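Local coordinates for hypothetical protein (Haemophilus influenzae, PDB 2HJ1) that is of unknown biochemical function, but belongs to the RnfH family of ubiquitin-like proteins and forms a domain-swapped dimer in the crystal, at residues I15-A20 against S45-Q50; G62-P67 against R79-R84. One frame throughout, in Å; residues are numbered along the deposited sequence.

Contact 1. Residues I15-A20 against S45-Q50; sequences IEIAYA and SGILSQ. With SO4 (sulfate ion), chain F.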
loop_
_atom_site.group_PDB
_atom_site.type_symbol
_atom_site.label_atom_id
_atom_site.label_comp_id
_atom_site.label_asym_id
_atom_site.label_seq_id
_atom_site.Cartn_x
_atom_site.Cartn_y
_atom_site.Cartn_z
ATOM N N ILE B 15 -8.912 -8.560 -3.629
ATOM C CA ILE B 15 -8.429 -7.599 -2.629
ATOM C C ILE B 15 -8.022 -8.349 -1.392
ATOM O O ILE B 15 -8.460 -9.481 -1.204
ATOM C CB ILE B 15 -9.505 -6.478 -2.330
ATOM C CG1 ILE B 15 -10.826 -7.000 -1.760
ATOM C CG2 ILE B 15 -9.837 -5.721 -3.615
ATOM C CD1 ILE B 15 -10.878 -7.201 -0.222
ATOM N N GLU B 16 -7.222 -7.725 -0.537
ATOM C CA GLU B 16 -6.856 -8.294 0.746
ATOM C C GLU B 16 -7.268 -7.428 1.910
ATOM O O GLU B 16 -7.365 -6.206 1.784
ATOM C CB GLU B 16 -5.347 -8.575 0.825
ATOM C CG GLU B 16 -4.852 -9.591 -0.206
ATOM C CD GLU B 16 -3.334 -9.756 -0.144
ATOM O OE1 GLU B 16 -2.620 -8.742 -0.253
ATOM O OE2 GLU B 16 -2.858 -10.898 0.064
ATOM N N ILE B 17 -7.490 -8.057 3.059
ATOM C CA ILE B 17 -7.686 -7.325 4.310
ATOM C C ILE B 17 -6.735 -7.870 5.343
ATOM O O ILE B 17 -6.619 -9.101 5.479
ATOM C CB ILE B 17 -9.161 -7.449 4.807
ATOM C CG1 ILE B 17 -10.075 -6.836 3.756
ATOM C CG2 ILE B 17 -9.376 -6.693 6.128
ATOM C CD1 ILE B 17 -11.563 -7.155 4.038
ATOM N N ALA B 18 -6.056 -6.968 6.065
ATOM C CA ALA B 18 -5.050 -7.352 7.065
ATOM C C ALA B 18 -5.350 -6.646 8.374
ATOM O O ALA B 18 -5.745 -5.484 8.378
ATOM C CB ALA B 18 -3.614 -6.957 6.599
ATOM N N TYR B 19 -5.122 -7.348 9.465
ATOM C CA TYR B 19 -5.319 -6.792 10.778
ATOM C C TYR B 19 -4.463 -7.615 11.710
ATOM O O TYR B 19 -4.581 -8.839 11.740
ATOM C CB TYR B 19 -6.800 -6.904 11.193
ATOM C CG TYR B 19 -7.113 -6.387 12.592
ATOM C CD1 TYR B 19 -7.023 -5.016 12.917
ATOM C CD2 TYR B 19 -7.526 -7.260 13.567
ATOM C CE1 TYR B 19 -7.317 -4.550 14.236
ATOM C CE2 TYR B 19 -7.849 -6.800 14.866
ATOM C CZ TYR B 19 -7.735 -5.473 15.181
ATOM O OH TYR B 19 -8.080 -5.103 16.462
ATOM N N ALA B 20 -3.652 -6.976 12.533
ATOM C CA ALA B 20 -2.645 -7.770 13.263
ATOM C C ALA B 20 -3.044 -8.036 14.693
ATOM O O ALA B 20 -2.715 -7.285 15.584
ATOM C CB ALA B 20 -1.301 -7.133 13.217
ATOM N N SER B 45 -16.802 -8.789 5.070
ATOM C CA SER B 45 -15.815 -9.879 5.317
ATOM C C SER B 45 -16.082 -10.735 6.545
ATOM O O SER B 45 -15.733 -11.923 6.588
ATOM C CB SER B 45 -14.375 -9.281 5.369
ATOM O OG SER B 45 -14.204 -8.515 6.548
ATOM N N GLY B 46 -16.652 -10.130 7.581
ATOM C CA GLY B 46 -16.817 -10.823 8.862
ATOM C C GLY B 46 -15.752 -10.447 9.877
ATOM O O GLY B 46 -15.813 -10.834 11.059
ATOM N N ILE B 47 -14.763 -9.685 9.442
ATOM C CA ILE B 47 -13.658 -9.307 10.354
ATOM C C ILE B 47 -14.203 -8.561 11.596
ATOM O O ILE B 47 -13.678 -8.722 12.703
ATOM C CB ILE B 47 -12.546 -8.488 9.648
ATOM C CG1 ILE B 47 -11.291 -8.393 10.531
ATOM C CG2 ILE B 47 -12.992 -7.040 9.270
ATOM C CD1 ILE B 47 -10.229 -7.547 9.955
ATOM N N LEU B 48 -15.274 -7.778 11.416
ATOM C CA LEU B 48 -15.811 -7.018 12.544
ATOM C C LEU B 48 -16.497 -7.915 13.557
ATOM O O LEU B 48 -16.518 -7.569 14.711
ATOM C CB LEU B 48 -16.745 -5.887 12.109
ATOM C CG LEU B 48 -16.174 -4.934 11.081
ATOM C CD1 LEU B 48 -17.287 -3.978 10.626
ATOM C CD2 LEU B 48 -14.954 -4.194 11.589
ATOM N N SER B 49 -17.028 -9.062 13.130
ATOM C CA SER B 49 -17.534 -10.081 14.092
ATOM C C SER B 49 -16.418 -10.812 14.846
ATOM O O SER B 49 -16.531 -11.066 16.053
ATOM C CB SER B 49 -18.450 -11.091 13.389
ATOM O OG SER B 49 -19.469 -10.371 12.691
ATOM N N GLN B 50 -15.327 -11.137 14.151
ATOM C CA GLN B 50 -14.214 -11.806 14.785
ATOM C C GLN B 50 -13.490 -10.856 15.755
ATOM O O GLN B 50 -13.015 -11.281 16.803
ATOM C CB GLN B 50 -13.246 -12.331 13.716
ATOM C CG GLN B 50 -12.082 -13.156 14.298
ATOM C CD GLN B 50 -11.214 -13.755 13.222
ATOM O OE1 GLN B 50 -11.506 -13.621 12.025
ATOM N NE2 GLN B 50 -10.128 -14.401 13.628
HETATM S S SO4 F . -8.829 -15.590 17.038
HETATM O O1 SO4 F . -8.573 -16.461 15.900
HETATM O O2 SO4 F . -9.760 -14.534 16.629
HETATM O O3 SO4 F . -9.433 -16.358 18.138
HETATM O O4 SO4 F . -7.523 -15.117 17.487
#
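The ring of Y19 slants past I47 CD1, and the close touch is at the root of the side chain, where Y19 CB stands 3.7 Å from I47 CD1. The Y19 ring also meets that of F51 with the planes at about 60°, and E53 and I54 pack against Y19 as well. The Q50 amide takes no part in the contact with strand 12-19; its NE2 makes a nearly straight hydrogen bond (173°) of 3.0 Å to O2 of a sulfate, probably from the crystallisation liquor.

Between strand 12-19 and the start of helix 47-50 the contact is apolar. I47 and I17 make up most of it. The CG1 of I47 lies anti to the backbone N (chi1 -167°) and the chain stays extended, which brings CD1 against both Y19 CB and I17 CG2, the latter 4.0 Å away. I17 sends its other branch towards the turn, CD1 reaching S45 CB at 3.8 Å.

S45 closes that turn. Its OG accepts from I47 N at 3.2 Å, an ST turn, and also hydrogen-bonds to the carbonyl of I42, so the hydroxyl beside these isoleucines is satisfied twice. G46, with positive phi, ends helix 38-45 and occupies the N-cap position of helix 47-50.

I17 and Y19 also pack on I80 and I82 of the second subunit, whose strand pairs in parallel with residues 16-19. A parallel pairing of the first and last strands, with helical segments packed on the sheet, is characteristic of the ubiquitin-like beta-grasp fold, here apparently completed by a strand of the second subunit, consistent with the domain swap.

Contact 2. Residues G62-P67 against R79-R84; sequences GIFSRP and RIEIYR. With SO4 (sulfate ion), chain D; SO4 (sulfate ion), chain E.
Apolar contacts join F64 to the side chains of the strand 79-83. F64 has CG anti to its own N (chi1 -172°), which carries the ring across towards the other strand. There F64 CE1 lies 3.9 Å from E81 CG, and F64 CZ is 4.1 Å from Y83 CE1. The Y83 hydroxyl sits at the F64 ring edge, 3.6 Å from F64 CE2, and lies beside R66 CD at a doubtfully short modelled separation. The R66 guanidinium and the Y83 ring stand perpendicular.

No hydrogen bond links the two segments directly; polar contact runs through sulfate. One ion receives R66 NE on O1 at 2.9 Å, and Y83 OH bonds to that same O1 in the plane of the tyrosine ring, but the modelled 2.5 Å is doubtfully short. R66 NH1 adds a weak bond to O3. A second sulfate puts O4 at the F64 ring edge and takes a weak bond from R66 NE.

Within residues 79-84, R79 NH2 makes a nearly straight hydrogen bond (174°), part of a salt bridge, to E81 OE2 at 3.2 Å; R79 NE also forms a salt bridge to E16 of the second subunit.

R66 and Y83, with K60 of the second subunit also hydrogen-bonded to sulfate, suggest a patch near the dimer interface able to hold anions. The ions probably came from the crystallisation liquor, leaving any natural ligand unknown.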
loop_
_atom_site.group_PDB
_atom_site.type_symbol
_atom_site.label_atom_id
_atom_site.label_comp_id
_atom_site.label_asym_id
_atom_site.label_seq_id
_atom_site.Cartn_x
_atom_site.Cartn_y
_atom_site.Cartn_z
ATOM N N GLY B 62 -4.671 2.060 6.310
ATOM C CA GLY B 62 -3.969 2.377 5.069
ATOM C C GLY B 62 -4.311 1.371 3.975
ATOM O O GLY B 62 -5.035 0.372 4.222
ATOM N N ILE B 63 -3.800 1.611 2.770
ATOM C CA ILE B 63 -4.002 0.645 1.673
ATOM C C ILE B 63 -2.665 0.471 1.012
ATOM O O ILE B 63 -1.996 1.460 0.693
ATOM C CB ILE B 63 -5.050 1.112 0.680
ATOM C CG1 ILE B 63 -6.453 0.891 1.269
ATOM C CG2 ILE B 63 -5.002 0.310 -0.644
ATOM C CD1 ILE B 63 -7.562 1.540 0.465
ATOM N N PHE B 64 -2.243 -0.781 0.863
ATOM C CA PHE B 64 -1.105 -1.102 0.017
ATOM C C PHE B 64 -1.593 -1.523 -1.352
ATOM O O PHE B 64 -2.344 -2.515 -1.486
ATOM C CB PHE B 64 -0.215 -2.193 0.606
ATOM C CG PHE B 64 1.071 -2.395 -0.172
ATOM C CD1 PHE B 64 2.055 -1.421 -0.169
ATOM C CD2 PHE B 64 1.277 -3.521 -0.933
ATOM C CE1 PHE B 64 3.223 -1.584 -0.885
ATOM C CE2 PHE B 64 2.493 -3.699 -1.682
ATOM C CZ PHE B 64 3.448 -2.724 -1.638
ATOM N N SER B 65 -1.165 -0.768 -2.369
ATOM C CA SER B 65 -1.608 -0.974 -3.753
ATOM C C SER B 65 -0.450 -1.552 -4.584
ATOM O O SER B 65 0.670 -1.033 -4.536
ATOM C CB SER B 65 -1.997 0.357 -4.384
ATOM O OG SER B 65 -3.187 0.893 -3.821
ATOM N N ARG B 66 -0.732 -2.619 -5.323
ATOM C CA ARG B 66 0.269 -3.307 -6.179
ATOM C C ARG B 66 -0.446 -4.323 -7.025
ATOM O O ARG B 66 -1.308 -5.051 -6.516
ATOM C CB ARG B 66 1.347 -4.052 -5.375
ATOM C CG ARG B 66 2.629 -4.357 -6.186
ATOM C CD ARG B 66 3.551 -5.397 -5.523
ATOM N NE ARG B 66 2.961 -6.740 -5.467
ATOM C CZ ARG B 66 2.782 -7.534 -6.533
ATOM N NH1 ARG B 66 2.250 -8.735 -6.355
ATOM N NH2 ARG B 66 3.134 -7.129 -7.767
ATOM N N PRO B 67 -0.113 -4.392 -8.330
ATOM C CA PRO B 67 0.804 -3.494 -9.051
ATOM C C PRO B 67 0.121 -2.150 -9.327
ATOM O O PRO B 67 -1.119 -1.988 -9.196
ATOM C CB PRO B 67 1.088 -4.246 -10.373
ATOM C CG PRO B 67 -0.137 -5.103 -10.605
ATOM C CD PRO B 67 -0.705 -5.433 -9.212
ATOM N N ARG B 79 4.096 6.145 0.420
ATOM C CA ARG B 79 5.399 5.513 0.357
ATOM C C ARG B 79 5.427 4.548 -0.822
ATOM O O ARG B 79 4.549 3.694 -0.946
ATOM C CB ARG B 79 5.716 4.743 1.628
ATOM C CG ARG B 79 7.108 4.140 1.574
ATOM C CD ARG B 79 7.308 3.129 2.701
ATOM N NE ARG B 79 7.627 3.787 3.964
ATOM C CZ ARG B 79 7.923 3.158 5.106
ATOM N NH1 ARG B 79 8.200 3.872 6.205
ATOM N NH2 ARG B 79 7.956 1.827 5.158
ATOM N N ILE B 80 6.456 4.688 -1.645
ATOM C CA ILE B 80 6.734 3.805 -2.761
ATOM C C ILE B 80 7.635 2.718 -2.223
ATOM O O ILE B 80 8.720 3.002 -1.679
ATOM C CB ILE B 80 7.485 4.585 -3.889
ATOM C CG1 ILE B 80 6.637 5.761 -4.404
ATOM C CG2 ILE B 80 7.994 3.621 -4.991
ATOM C CD1 ILE B 80 7.404 6.759 -5.261
ATOM N N GLU B 81 7.199 1.463 -2.348
ATOM C CA GLU B 81 8.017 0.368 -1.869
ATOM C C GLU B 81 8.540 -0.380 -3.079
ATOM O O GLU B 81 7.754 -0.828 -3.893
ATOM C CB GLU B 81 7.198 -0.617 -1.025
ATOM C CG GLU B 81 6.626 -0.059 0.276
ATOM C CD GLU B 81 7.518 -0.339 1.508
ATOM O OE1 GLU B 81 8.608 -0.970 1.387
ATOM O OE2 GLU B 81 7.129 0.095 2.619
ATOM N N ILE B 82 9.851 -0.550 -3.154
ATOM C CA ILE B 82 10.439 -1.299 -4.227
ATOM C C ILE B 82 11.073 -2.533 -3.595
ATOM O O ILE B 82 11.727 -2.429 -2.574
ATOM C CB ILE B 82 11.520 -0.462 -5.003
ATOM C CG1 ILE B 82 10.912 0.819 -5.625
ATOM C CG2 ILE B 82 12.281 -1.369 -6.056
ATOM C CD1 ILE B 82 12.013 1.863 -6.008
ATOM N N TYR B 83 10.824 -3.707 -4.168
ATOM C CA TYR B 83 11.377 -4.912 -3.585
ATOM C C TYR B 83 11.547 -5.976 -4.653
ATOM O O TYR B 83 11.223 -5.753 -5.816
ATOM C CB TYR B 83 10.550 -5.386 -2.342
ATOM C CG TYR B 83 9.082 -5.528 -2.537
ATOM C CD1 TYR B 83 8.267 -4.406 -2.683
ATOM C CD2 TYR B 83 8.491 -6.785 -2.544
ATOM C CE1 TYR B 83 6.931 -4.518 -2.869
ATOM C CE2 TYR B 83 7.127 -6.925 -2.676
ATOM C CZ TYR B 83 6.355 -5.801 -2.843
ATOM O OH TYR B 83 4.996 -5.926 -2.996
ATOM N N ARG B 84 12.074 -7.116 -4.254
ATOM C CA ARG B 84 12.435 -8.179 -5.203
ATOM C C ARG B 84 11.408 -9.290 -5.200
ATOM O O ARG B 84 10.965 -9.713 -4.138
ATOM C CB ARG B 84 13.819 -8.742 -4.866
ATOM C CG ARG B 84 14.791 -7.683 -4.337
ATOM C CD ARG B 84 16.070 -7.642 -5.121
ATOM N NE ARG B 84 17.078 -8.625 -4.728
ATOM C CZ ARG B 84 18.351 -8.332 -4.422
ATOM N NH1 ARG B 84 18.800 -7.082 -4.435
ATOM N NH2 ARG B 84 19.190 -9.305 -4.097
HETATM S S SO4 D . 3.433 -9.085 -2.736
HETATM O O1 SO4 D . 3.157 -7.661 -2.718
HETATM O O2 SO4 D . 2.342 -9.754 -2.040
HETATM O O3 SO4 D . 3.600 -9.632 -4.076
HETATM O O4 SO4 D . 4.690 -9.191 -2.085
HETATM S S SO4 E . -0.348 -6.709 -2.962
HETATM O O1 SO4 E . -1.207 -5.632 -2.441
HETATM O O2 SO4 E . -0.414 -7.874 -2.056
HETATM O O3 SO4 E . -0.792 -7.037 -4.316
HETATM O O4 SO4 E . 1.033 -6.270 -3.048
#

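How the contacts relate
Contact 1 closes before contact 2 opens along the chain, and strand 61-65 is the next element after helix 47-50. Their centres lie about 20 Å apart, on opposite sides of the chain's centre, and their nearest atoms stay about 6 Å apart without touching. Contact 1 belongs to the compact part built on strands 12-19 and 26-33, whereas contact 2 lies on the extended arm. The second subunit connects what the single chain separates: its residues 79-84 border strand 12-19 in contact 1, and both strands of contact 2 pair antiparallel with strands of that subunit. Each ubiquitin-like unit therefore appears to be assembled from both chains, as expected of a domain-swapped dimer.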